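Local coordinates for branched-chain-amino-acid aminotransferase (Pseudomonas sp. UW4, PDB 6JIF), which catalyses the reversible, pyridoxal-5'-phosphate-dependent transfer of amino groups between branched-chain amino acids and 2-oxo acids, at residues R41-R47 with E164-F170; T69-Q75 with N156-A162; L294-A300 with H322-S326; I91-R95 with L341-G347. All blocks are in the same frame, centred on the assembly; numbering follows the deposited sequence.

Contact 1: residues R41-R47 with E164-F170; sequences RYLSYFR and EFIFSIF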
# COMPACT_ATOMS: atom_id res chain seq x y z
N ARG B 41 -14.13 7.89 20.14
CA ARG B 41 -12.82 7.49 19.65
C ARG B 41 -11.84 8.62 19.93
O ARG B 41 -12.23 9.75 20.19
CB ARG B 41 -12.82 7.11 18.12
CG ARG B 41 -13.29 8.19 17.12
CD ARG B 41 -14.82 8.22 16.98
NE ARG B 41 -15.29 6.89 16.57
CZ ARG B 41 -16.35 6.26 17.08
NH1 ARG B 41 -17.11 6.84 18.00
NH2 ARG B 41 -16.63 5.02 16.65
N TYR B 42 -10.56 8.25 19.97
CA TYR B 42 -9.48 9.23 20.09
C TYR B 42 -9.08 9.83 18.74
O TYR B 42 -8.96 9.12 17.72
CB TYR B 42 -8.27 8.54 20.71
CG TYR B 42 -7.12 9.44 20.99
CD1 TYR B 42 -7.06 10.12 22.16
CD2 TYR B 42 -6.05 9.53 20.10
CE1 TYR B 42 -5.97 10.95 22.45
CE2 TYR B 42 -4.96 10.35 20.37
CZ TYR B 42 -4.93 11.06 21.54
OH TYR B 42 -3.88 11.87 21.87
N LEU B 43 -8.79 11.12 18.76
CA LEU B 43 -8.41 11.82 17.55
C LEU B 43 -7.36 12.88 17.89
O LEU B 43 -7.57 13.72 18.77
CB LEU B 43 -9.63 12.48 16.89
CG LEU B 43 -9.43 13.23 15.57
CD1 LEU B 43 -9.06 12.32 14.41
CD2 LEU B 43 -10.73 13.95 15.30
N SER B 44 -6.22 12.85 17.19
CA SER B 44 -5.14 13.78 17.46
C SER B 44 -4.48 14.19 16.15
O SER B 44 -4.22 13.35 15.30
CB SER B 44 -4.13 13.14 18.44
OG SER B 44 -2.96 13.96 18.58
N TYR B 45 -4.20 15.49 15.96
CA TYR B 45 -3.60 15.97 14.72
C TYR B 45 -2.12 16.30 14.89
O TYR B 45 -1.72 16.87 15.91
CB TYR B 45 -4.31 17.24 14.22
CG TYR B 45 -5.74 17.01 13.76
CD1 TYR B 45 -6.80 17.08 14.65
CD2 TYR B 45 -6.01 16.76 12.43
CE1 TYR B 45 -8.10 16.88 14.22
CE2 TYR B 45 -7.30 16.56 11.99
CZ TYR B 45 -8.35 16.61 12.88
OH TYR B 45 -9.65 16.41 12.43
N PHE B 46 -1.31 15.97 13.90
CA PHE B 46 0.07 16.44 13.88
C PHE B 46 0.16 17.58 12.88
O PHE B 46 -0.14 17.39 11.69
CB PHE B 46 1.02 15.30 13.56
CG PHE B 46 2.50 15.66 13.65
CD1 PHE B 46 3.17 16.28 12.57
CD2 PHE B 46 3.24 15.31 14.76
CE1 PHE B 46 4.53 16.59 12.63
CE2 PHE B 46 4.60 15.61 14.83
CZ PHE B 46 5.25 16.25 13.75
N ARG B 47 0.54 18.76 13.38
CA ARG B 47 0.71 19.98 12.59
C ARG B 47 1.88 20.76 13.15
O ARG B 47 2.10 20.78 14.37
CB ARG B 47 -0.51 20.90 12.64
CG ARG B 47 -1.79 20.32 12.11
CD ARG B 47 -2.91 21.33 12.25
NE ARG B 47 -4.11 20.91 11.53
CZ ARG B 47 -5.28 20.67 12.11
NH1 ARG B 47 -5.42 20.83 13.42
NH2 ARG B 47 -6.31 20.28 11.36
N GLU B 164 0.39 17.13 7.08
CA GLU B 164 -0.31 16.95 8.36
C GLU B 164 -0.58 15.46 8.54
O GLU B 164 -0.58 14.69 7.57
CB GLU B 164 -1.67 17.68 8.43
CG GLU B 164 -1.66 19.16 8.24
CD GLU B 164 -3.05 19.71 7.94
OE1 GLU B 164 -4.06 19.08 8.33
OE2 GLU B 164 -3.14 20.78 7.30
N PHE B 165 -0.83 15.05 9.79
CA PHE B 165 -1.16 13.65 10.04
C PHE B 165 -2.27 13.54 11.08
O PHE B 165 -2.47 14.43 11.88
CB PHE B 165 0.09 12.82 10.48
CG PHE B 165 1.24 12.87 9.52
CD1 PHE B 165 2.12 13.93 9.57
CD2 PHE B 165 1.43 11.85 8.60
CE1 PHE B 165 3.18 14.01 8.66
CE2 PHE B 165 2.48 11.92 7.69
CZ PHE B 165 3.35 12.98 7.74
N ILE B 166 -3.00 12.43 11.06
CA ILE B 166 -4.00 12.10 12.06
C ILE B 166 -3.58 10.82 12.76
O ILE B 166 -3.21 9.83 12.11
CB ILE B 166 -5.41 11.95 11.44
CG1 ILE B 166 -5.98 13.33 11.18
CG2 ILE B 166 -6.35 11.11 12.35
CD1 ILE B 166 -7.26 13.31 10.36
N PHE B 167 -3.63 10.82 14.10
CA PHE B 167 -3.50 9.61 14.92
C PHE B 167 -4.86 9.39 15.57
O PHE B 167 -5.41 10.29 16.19
CB PHE B 167 -2.39 9.80 15.97
CG PHE B 167 -2.37 8.70 17.00
CD1 PHE B 167 -2.47 7.38 16.59
CD2 PHE B 167 -2.29 9.00 18.34
CE1 PHE B 167 -2.47 6.34 17.54
CE2 PHE B 167 -2.28 7.98 19.32
CZ PHE B 167 -2.36 6.67 18.93
N SER B 168 -5.48 8.25 15.31
CA SER B 168 -6.80 8.04 15.87
C SER B 168 -6.89 6.60 16.40
O SER B 168 -6.13 5.71 16.01
CB SER B 168 -7.87 8.36 14.80
OG SER B 168 -9.21 8.11 15.20
N ILE B 169 -7.80 6.38 17.33
CA ILE B 169 -8.02 5.03 17.85
C ILE B 169 -9.53 4.86 18.01
O ILE B 169 -10.16 5.58 18.79
CB ILE B 169 -7.32 4.75 19.21
CG1 ILE B 169 -5.87 5.25 19.23
CG2 ILE B 169 -7.48 3.24 19.65
CD1 ILE B 169 -5.25 5.26 20.59
N PHE B 170 -10.09 3.86 17.33
CA PHE B 170 -11.46 3.49 17.66
C PHE B 170 -11.47 2.07 18.23
O PHE B 170 -10.46 1.37 18.20
CB PHE B 170 -12.42 3.64 16.45
CG PHE B 170 -12.12 2.76 15.28
CD1 PHE B 170 -12.65 1.46 15.21
CD2 PHE B 170 -11.41 3.25 14.17
CE1 PHE B 170 -12.43 0.64 14.11
CE2 PHE B 170 -11.18 2.39 13.08
CZ PHE B 170 -11.68 1.09 13.06
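Tyr42, Ser44 and Phe46 each exchange a pair of backbone hydrogen bonds with Ile169, Phe167 and Phe165, which makes 41-47 and 164-170 neighbouring antiparallel strands in the sheet of the smaller domain of a class IV aminotransferase. Of these bonds Phe167 N to Ser44 O is among the straightest, at 173°. One carbonyl takes an extra donor: Tyr42 O accepts from Ile169 N and also from Ser168 OG at 2.7 Å. The hydroxyl gets there because OG stands anti to its own backbone nitrogen (chi1 176°).

Apolar contacts lie on both faces. On that of Leu43 and Tyr45, Ile166 is shared between two neighbours, its CG2 meeting Leu43 CD1 at 3.6 Å while CG1 lies alongside Tyr45 CE2, also at 3.6 Å. On the other face Phe167 CD2 lies near the plane of the Tyr42 ring, 3.6 Å from Tyr42 CE2, in an oblique pair with planes at 62°. Phe46 and Phe165 run side by side, their CD1 atoms 4.0 Å apart.

Charge enters at one end, where Arg47 NE and Glu164 OE1 form a long salt bridge of 3.7 Å.

Strand 50-57 flanks 41-47, with Asp52 binding Ser44 OG, and strand 143-153 borders 164-170. Helix 117-130 covers Tyr42 and Ile169, while Arg41 reaches out to a salt bridge with Glu66 of the second subunit.

Contact 2: residues T69-Q75 with N156-A162; sequences TALHYGQ and NIGVRTA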
# COMPACT_ATOMS: atom_id res chain seq x y z
N THR B 69 -2.17 12.12 1.43
CA THR B 69 -1.26 11.06 1.02
C THR B 69 -1.75 9.69 1.48
O THR B 69 -1.35 8.68 0.90
CB THR B 69 0.14 11.28 1.54
OG1 THR B 69 0.13 11.27 2.96
CG2 THR B 69 0.79 12.60 0.96
N ALA B 70 -2.55 9.63 2.54
CA ALA B 70 -3.04 8.34 2.98
C ALA B 70 -3.93 7.71 1.93
O ALA B 70 -4.07 6.49 1.96
CB ALA B 70 -3.81 8.48 4.28
N LEU B 71 -4.54 8.52 1.06
CA LEU B 71 -5.48 8.04 0.05
C LEU B 71 -4.85 7.90 -1.32
O LEU B 71 -5.40 7.19 -2.17
CB LEU B 71 -6.72 8.97 -0.08
CG LEU B 71 -7.59 9.08 1.20
CD1 LEU B 71 -8.57 10.23 0.98
CD2 LEU B 71 -8.31 7.75 1.61
N HIS B 72 -3.72 8.54 -1.57
CA HIS B 72 -3.07 8.47 -2.87
C HIS B 72 -1.79 7.68 -2.86
O HIS B 72 -1.50 7.01 -3.82
CB HIS B 72 -2.73 9.87 -3.38
CG HIS B 72 -3.94 10.66 -3.73
ND1 HIS B 72 -4.34 10.83 -5.03
CD2 HIS B 72 -4.89 11.23 -2.96
CE1 HIS B 72 -5.46 11.53 -5.05
NE2 HIS B 72 -5.82 11.77 -3.80
N TYR B 73 -0.99 7.80 -1.79
CA TYR B 73 0.35 7.21 -1.78
C TYR B 73 0.52 6.25 -0.61
O TYR B 73 1.66 6.00 -0.18
CB TYR B 73 1.40 8.33 -1.75
CG TYR B 73 1.24 9.29 -2.88
CD1 TYR B 73 1.49 8.91 -4.21
CD2 TYR B 73 0.89 10.61 -2.64
CE1 TYR B 73 1.39 9.82 -5.24
CE2 TYR B 73 0.73 11.53 -3.69
CZ TYR B 73 1.01 11.15 -4.96
OH TYR B 73 0.88 12.05 -5.99
N GLY B 74 -0.58 5.68 -0.11
CA GLY B 74 -0.43 4.61 0.85
C GLY B 74 0.20 5.00 2.16
O GLY B 74 0.71 4.13 2.85
N GLN B 75 0.16 6.30 2.54
CA GLN B 75 0.89 6.70 3.75
C GLN B 75 -0.02 6.48 4.96
O GLN B 75 -0.72 7.39 5.42
CB GLN B 75 1.37 8.15 3.65
CG GLN B 75 2.43 8.34 4.62
CD GLN B 75 3.03 9.74 4.60
OE1 GLN B 75 2.39 10.71 4.19
NE2 GLN B 75 4.26 9.84 5.06
N ASN B 156 -2.24 17.91 -0.77
CA ASN B 156 -0.97 17.54 -1.37
C ASN B 156 -1.16 16.97 -2.77
O ASN B 156 -2.20 16.37 -3.07
CB ASN B 156 -0.23 16.50 -0.51
CG ASN B 156 1.08 16.11 -1.13
OD1 ASN B 156 2.00 16.91 -1.15
ND2 ASN B 156 1.17 14.88 -1.69
N ILE B 157 -0.13 17.10 -3.59
CA ILE B 157 0.03 16.28 -4.79
C ILE B 157 1.52 16.01 -4.98
O ILE B 157 2.36 16.88 -4.74
CB ILE B 157 -0.60 16.92 -6.04
CG1 ILE B 157 -0.83 15.89 -7.12
CG2 ILE B 157 0.27 18.02 -6.62
CD1 ILE B 157 -2.20 15.42 -7.09
N GLY B 158 1.84 14.81 -5.49
CA GLY B 158 3.23 14.44 -5.71
C GLY B 158 3.75 13.63 -4.56
O GLY B 158 3.50 13.95 -3.39
N VAL B 159 4.43 12.52 -4.85
CA VAL B 159 4.73 11.59 -3.77
C VAL B 159 5.77 12.22 -2.83
O VAL B 159 6.90 12.52 -3.22
CB VAL B 159 5.18 10.24 -4.35
CG1 VAL B 159 6.24 10.44 -5.39
CG2 VAL B 159 5.59 9.28 -3.24
N ARG B 160 5.39 12.41 -1.56
CA ARG B 160 6.24 12.95 -0.50
C ARG B 160 5.51 12.71 0.82
O ARG B 160 4.35 12.31 0.84
CB ARG B 160 6.50 14.44 -0.66
CG ARG B 160 5.25 15.28 -0.29
CD ARG B 160 5.54 16.75 -0.42
NE ARG B 160 6.25 17.07 -1.66
CZ ARG B 160 5.67 17.36 -2.82
NH1 ARG B 160 4.35 17.37 -2.91
NH2 ARG B 160 6.40 17.65 -3.89
N THR B 161 6.20 12.96 1.93
CA THR B 161 5.50 12.79 3.21
C THR B 161 4.48 13.92 3.38
O THR B 161 4.67 15.04 2.89
CB THR B 161 6.51 12.73 4.35
OG1 THR B 161 5.86 12.23 5.52
CG2 THR B 161 7.10 14.09 4.60
N ALA B 162 3.37 13.61 4.03
CA ALA B 162 2.27 14.57 4.08
C ALA B 162 2.62 15.79 4.91
O ALA B 162 3.50 15.73 5.77
CB ALA B 162 1.01 13.89 4.61
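Gln75 grips the loop 156-162 with both ends of its amide. Gln75 NE2 donates to Thr161 OG1 at 2.9 Å, the hydroxyl lying in the amide plane, and Gln75 OE1 accepts from Ala162 N at 3.1 Å. Gln75 OE1 takes a second, shorter bond of 2.6 Å from Thr69 OG1, and both donors lie in its carbonyl plane, on lone pairs. With CG anti to the backbone nitrogen (chi1 -161°) and the chain extended beyond it, the amide reaches the loop backbone. Neither NE2 nor the Thr161 hydroxyl stops there: NE2 also donates to Leu110 O, and OG1 bonds Leu111 O. A leucine in place of Gln75 would probably leave Ala162 N and the Thr69 hydroxyl without their shared acceptor in a buried setting.

The short helix 69-72 and the turn after it lie at the dimer interface, and the loop joining strands 143-153 and 164-174 folds against them. At that interface Tyr73 OH accepts from Gly158 N at 3.0 Å and is hydrogen-bonded to Arg147 of the second subunit as well. Its ring is sandwiched: Val159 CA sits over the centre of one face in a CH-pi contact, 3.9 Å from the centroid, and His72 CB lies against the opposite face.

Some polar groups of the loop are satisfied within it. Asn156 ND2 donates to Gly158 O with an angle of 169°, while Arg160 NH1 bonds both Asn156 OD1 and Ile157 O. Beside that amide, Thr69 CG2 packs 3.5 Å from Asn156 ND2.

Contact 3: residues L294-A300 with H322-S326; sequences LSDFKEA and HVFHS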
# COMPACT_ATOMS: atom_id res chain seq x y z
N LEU B 294 7.07 -29.95 5.07
CA LEU B 294 5.98 -29.84 6.04
C LEU B 294 5.94 -31.04 6.98
O LEU B 294 5.43 -30.93 8.10
CB LEU B 294 4.63 -29.71 5.33
CG LEU B 294 4.57 -28.42 4.51
CD1 LEU B 294 3.15 -28.25 3.98
CD2 LEU B 294 4.90 -27.28 5.38
N SER B 295 6.48 -32.18 6.55
CA SER B 295 6.53 -33.34 7.40
C SER B 295 7.34 -33.14 8.68
O SER B 295 7.24 -33.97 9.60
CB SER B 295 7.06 -34.50 6.59
OG SER B 295 5.98 -34.97 5.80
N ASP B 296 8.11 -32.04 8.79
CA ASP B 296 8.79 -31.73 10.04
C ASP B 296 7.85 -31.51 11.22
O ASP B 296 8.31 -31.59 12.37
CB ASP B 296 9.57 -30.40 9.94
CG ASP B 296 10.75 -30.44 8.98
OD1 ASP B 296 11.10 -31.52 8.45
OD2 ASP B 296 11.31 -29.34 8.78
N PHE B 297 6.58 -31.14 10.99
CA PHE B 297 5.70 -30.65 12.05
C PHE B 297 4.62 -31.67 12.34
O PHE B 297 4.01 -32.18 11.41
CB PHE B 297 5.08 -29.32 11.63
CG PHE B 297 6.12 -28.29 11.32
CD1 PHE B 297 7.04 -27.92 12.28
CD2 PHE B 297 6.23 -27.77 10.02
CE1 PHE B 297 8.05 -27.00 12.01
CE2 PHE B 297 7.22 -26.83 9.72
CZ PHE B 297 8.15 -26.46 10.73
N LYS B 298 4.37 -31.96 13.64
CA LYS B 298 3.21 -32.78 13.96
C LYS B 298 1.95 -31.92 14.18
O LYS B 298 0.85 -32.46 14.21
CB LYS B 298 3.51 -33.67 15.17
CG LYS B 298 3.90 -32.86 16.43
CD LYS B 298 4.24 -33.84 17.60
CE LYS B 298 4.58 -33.06 18.88
NZ LYS B 298 4.72 -33.88 20.17
N GLU B 299 2.10 -30.61 14.34
CA GLU B 299 1.01 -29.66 14.49
C GLU B 299 1.47 -28.37 13.86
O GLU B 299 2.68 -28.11 13.75
CB GLU B 299 0.67 -29.34 15.98
CG GLU B 299 0.23 -30.47 16.79
CD GLU B 299 -0.12 -30.07 18.21
OE1 GLU B 299 -0.64 -28.94 18.37
OE2 GLU B 299 0.11 -30.90 19.16
N ALA B 300 0.51 -27.55 13.45
CA ALA B 300 0.85 -26.22 12.95
C ALA B 300 -0.33 -25.28 13.17
O ALA B 300 -1.48 -25.71 13.28
CB ALA B 300 1.23 -26.26 11.46
N HIS B 322 -1.56 -31.30 2.57
CA HIS B 322 -0.73 -31.88 3.62
C HIS B 322 -1.42 -31.66 4.95
O HIS B 322 -1.51 -30.52 5.41
CB HIS B 322 0.68 -31.25 3.68
CG HIS B 322 1.58 -31.91 4.69
ND1 HIS B 322 2.47 -32.91 4.34
CD2 HIS B 322 1.67 -31.78 6.04
CE1 HIS B 322 3.06 -33.36 5.43
NE2 HIS B 322 2.60 -32.70 6.47
N VAL B 323 -1.79 -32.75 5.62
CA VAL B 323 -2.41 -32.66 6.95
C VAL B 323 -1.38 -33.00 8.02
O VAL B 323 -0.80 -34.08 7.98
CB VAL B 323 -3.63 -33.61 7.05
CG1 VAL B 323 -4.17 -33.65 8.49
CG2 VAL B 323 -4.68 -33.11 6.13
N PHE B 324 -1.21 -32.11 9.03
CA PHE B 324 -0.15 -32.30 10.04
C PHE B 324 -0.58 -33.31 11.09
O PHE B 324 0.15 -34.26 11.43
CB PHE B 324 0.24 -30.96 10.72
CG PHE B 324 0.79 -29.91 9.74
CD1 PHE B 324 2.12 -29.89 9.41
CD2 PHE B 324 -0.07 -28.99 9.17
CE1 PHE B 324 2.61 -28.96 8.50
CE2 PHE B 324 0.37 -28.04 8.28
CZ PHE B 324 1.72 -28.02 7.93
N HIS B 325 -1.73 -33.03 11.71
CA HIS B 325 -2.26 -33.80 12.83
C HIS B 325 -3.63 -34.38 12.51
O HIS B 325 -3.83 -35.58 12.64
CB HIS B 325 -2.36 -32.88 14.07
CG HIS B 325 -3.02 -33.52 15.26
ND1 HIS B 325 -2.40 -34.49 16.02
CD2 HIS B 325 -4.23 -33.32 15.83
CE1 HIS B 325 -3.21 -34.87 17.01
NE2 HIS B 325 -4.32 -34.17 16.91
N SER B 326 -4.55 -33.54 12.05
CA SER B 326 -5.95 -33.94 11.92
C SER B 326 -6.73 -32.85 11.21
O SER B 326 -6.48 -31.66 11.42
CB SER B 326 -6.57 -34.15 13.31
OG SER B 326 -7.93 -34.49 13.21
O HOH W 1 3.26 -33.52 9.01
O HOH W 2 0.29 -35.03 15.09
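Phe324 is the bump of this contact, its ring fitting into a hollow walled by Leu294, Phe297 and Ala300. Ala300 CB sits over the ring centre in a CH-pi contact, 3.8 Å from the centroid. Around the rim, Phe297 CB reaches Phe324 CD1 at 3.7 Å and Leu294 CB approaches Phe324 CE1 at 3.8 Å, while the carbonyl oxygens of Leu294 and Phe297 lie at the ring's edge. The opposite face is partly covered by His322 CD2.

A second fit joins Leu294 to His322. His322 CG stands anti to its backbone nitrogen (chi1 -175°), which lays the imidazole antiparallel to the Leu294 side chain, with Leu294 CB over the ring centre, 3.7 Å from the centroid; Ser295 OG closes in at its edge.

The polar links are indirect. One water joins Phe297 O to His322 NE2, and another, 2.8 Å from Lys298 O, reaches His325 ND1.

Lys298 and Glu299 form a classic beta bulge opposite Ile249 of strand 245-250, where strand 297-304 turns a corner. Strand 308-317, which pairs with both 297-304 and 320-323, adds Ile312 and Ile315 against Phe324, and Glu299 extends to Val333 and Thr334 of helix 332-346.

Contact 4: residues I91-R95 with L341-G347; sequences INLFR and LTGVQTG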
# COMPACT_ATOMS: atom_id res chain seq x y z
N ILE B 91 -9.99 -4.75 34.32
CA ILE B 91 -9.84 -4.74 32.86
C ILE B 91 -8.36 -4.85 32.48
O ILE B 91 -7.54 -4.02 32.87
CB ILE B 91 -10.44 -3.44 32.26
CG1 ILE B 91 -11.89 -3.29 32.73
CG2 ILE B 91 -10.27 -3.46 30.75
CD1 ILE B 91 -12.50 -1.93 32.37
N ASN B 92 -8.02 -5.87 31.66
CA ASN B 92 -6.64 -6.09 31.21
C ASN B 92 -6.49 -5.54 29.80
O ASN B 92 -7.12 -6.04 28.87
CB ASN B 92 -6.27 -7.58 31.18
CG ASN B 92 -5.94 -8.12 32.52
OD1 ASN B 92 -5.96 -7.40 33.48
ND2 ASN B 92 -5.60 -9.41 32.60
N LEU B 93 -5.61 -4.57 29.60
CA LEU B 93 -5.22 -4.20 28.25
C LEU B 93 -3.90 -4.93 27.93
O LEU B 93 -2.91 -4.71 28.62
CB LEU B 93 -5.06 -2.68 28.20
CG LEU B 93 -4.62 -1.99 26.93
CD1 LEU B 93 -5.71 -2.26 25.92
CD2 LEU B 93 -4.50 -0.50 27.21
N PHE B 94 -3.86 -5.73 26.86
CA PHE B 94 -2.76 -6.68 26.65
C PHE B 94 -1.62 -6.07 25.82
O PHE B 94 -1.78 -5.84 24.62
CB PHE B 94 -3.31 -7.95 25.97
CG PHE B 94 -2.28 -9.05 25.80
CD1 PHE B 94 -1.86 -9.82 26.89
CD2 PHE B 94 -1.71 -9.28 24.54
CE1 PHE B 94 -0.92 -10.83 26.75
CE2 PHE B 94 -0.73 -10.30 24.39
CZ PHE B 94 -0.36 -11.08 25.47
N ARG B 95 -0.42 -5.90 26.46
CA ARG B 95 0.85 -5.53 25.82
C ARG B 95 0.76 -4.30 24.91
O ARG B 95 1.34 -4.30 23.82
CB ARG B 95 1.41 -6.73 25.06
CG ARG B 95 1.62 -7.94 26.01
CD ARG B 95 2.63 -8.88 25.45
NE ARG B 95 4.01 -8.46 25.67
CZ ARG B 95 5.07 -9.13 25.22
NH1 ARG B 95 4.93 -10.29 24.54
NH2 ARG B 95 6.29 -8.70 25.53
N LEU B 341 -2.01 -18.68 26.70
CA LEU B 341 -2.08 -17.32 26.20
C LEU B 341 -3.40 -16.66 26.57
O LEU B 341 -3.43 -15.53 27.07
CB LEU B 341 -1.86 -17.29 24.69
CG LEU B 341 -1.97 -15.82 24.20
CD1 LEU B 341 -0.98 -14.85 24.96
CD2 LEU B 341 -1.73 -15.73 22.69
N THR B 342 -4.52 -17.36 26.35
CA THR B 342 -5.81 -16.79 26.76
C THR B 342 -5.92 -16.64 28.28
O THR B 342 -6.57 -15.70 28.76
CB THR B 342 -6.96 -17.65 26.21
OG1 THR B 342 -6.92 -18.99 26.78
CG2 THR B 342 -6.81 -17.72 24.67
N GLY B 343 -5.30 -17.55 29.05
CA GLY B 343 -5.31 -17.39 30.50
C GLY B 343 -4.58 -16.14 30.95
O GLY B 343 -5.05 -15.44 31.86
N VAL B 344 -3.44 -15.85 30.33
CA VAL B 344 -2.73 -14.62 30.69
C VAL B 344 -3.53 -13.40 30.26
O VAL B 344 -3.73 -12.46 31.06
CB VAL B 344 -1.32 -14.65 30.11
CG1 VAL B 344 -0.69 -13.23 30.16
CG2 VAL B 344 -0.49 -15.72 30.85
N GLN B 345 -4.09 -13.43 29.04
CA GLN B 345 -4.85 -12.27 28.56
C GLN B 345 -6.01 -11.93 29.50
O GLN B 345 -6.22 -10.75 29.84
CB GLN B 345 -5.34 -12.55 27.12
CG GLN B 345 -4.24 -12.55 26.13
CD GLN B 345 -4.69 -13.09 24.78
OE1 GLN B 345 -5.63 -13.89 24.69
NE2 GLN B 345 -4.00 -12.66 23.74
N THR B 346 -6.75 -12.94 29.99
CA THR B 346 -7.92 -12.68 30.82
C THR B 346 -7.67 -12.59 32.32
O THR B 346 -8.62 -12.35 33.06
CB THR B 346 -8.99 -13.76 30.57
OG1 THR B 346 -8.47 -15.04 30.93
CG2 THR B 346 -9.34 -13.75 29.12
N GLY B 347 -6.44 -12.81 32.81
CA GLY B 347 -6.20 -12.78 34.26
C GLY B 347 -6.43 -14.07 35.01
O GLY B 347 -6.33 -14.06 36.28
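Asn92 faces the C-terminal end of helix 332-346, and its ND2 donates to Gln345 O at 3.1 Å with an angle of 159°. The acceptor lies in the amide plane of Asn92, yet the nitrogen stands above the carbonyl plane of Gln345 and not on a lone pair. Gly347, whose positive phi completes a Schellman motif, passes close by: its N is 3.5 Å from Asn92 ND2, and a CB at these backbone angles would jam against the carbonyl oxygen of Thr346. The other end of that amide, OD1, accepts from Lys358.

Two residues on, Phe94 points to the same side of the strand. Its CG stands anti to the backbone nitrogen (chi1 -176°), which carries the ring across the last helical turns. Gln345 CG makes a CH-pi contact on one face, 3.9 Å from the centroid, while Arg95 CG covers the opposite face. Val344 CG1 comes to the edge, and Leu341 CD1 lies 3.9 Å from Phe94 CZ.

An alanine at Phe94 is likely to open a gap between Gln345 and Arg95 and strip Leu341 of its aromatic neighbour.

The chemistry thus divides the work: one hydrogen bond from the Asn92 amide holds a carbonyl at the helix end, and a buried ring supplies the apolar seat joining strand 91-94 to the helix.

In the fold
Contacts 1 and 4 reach the same antiparallel sheet through different strands, their centres about 27 Å apart. Contact 2 adjoins contact 1: Phe165 CE2 of one lies 3.7 Å from Gln75 OE1 of the other, and both touch the second subunit. Contact 3 belongs to the other sheet, with its centre about 44 Å from those of contacts 1 and 2; strand 320-323 there is followed in the chain by helix 332-346 of contact 4. Contact 4 comes near the cofactor, the Phe94 side chain lying about 8 Å from pyridoxal-5'-phosphate; contact 2 touches the pocket wall of the second subunit, Tyr73 meeting its Tyr209 edge-to-face.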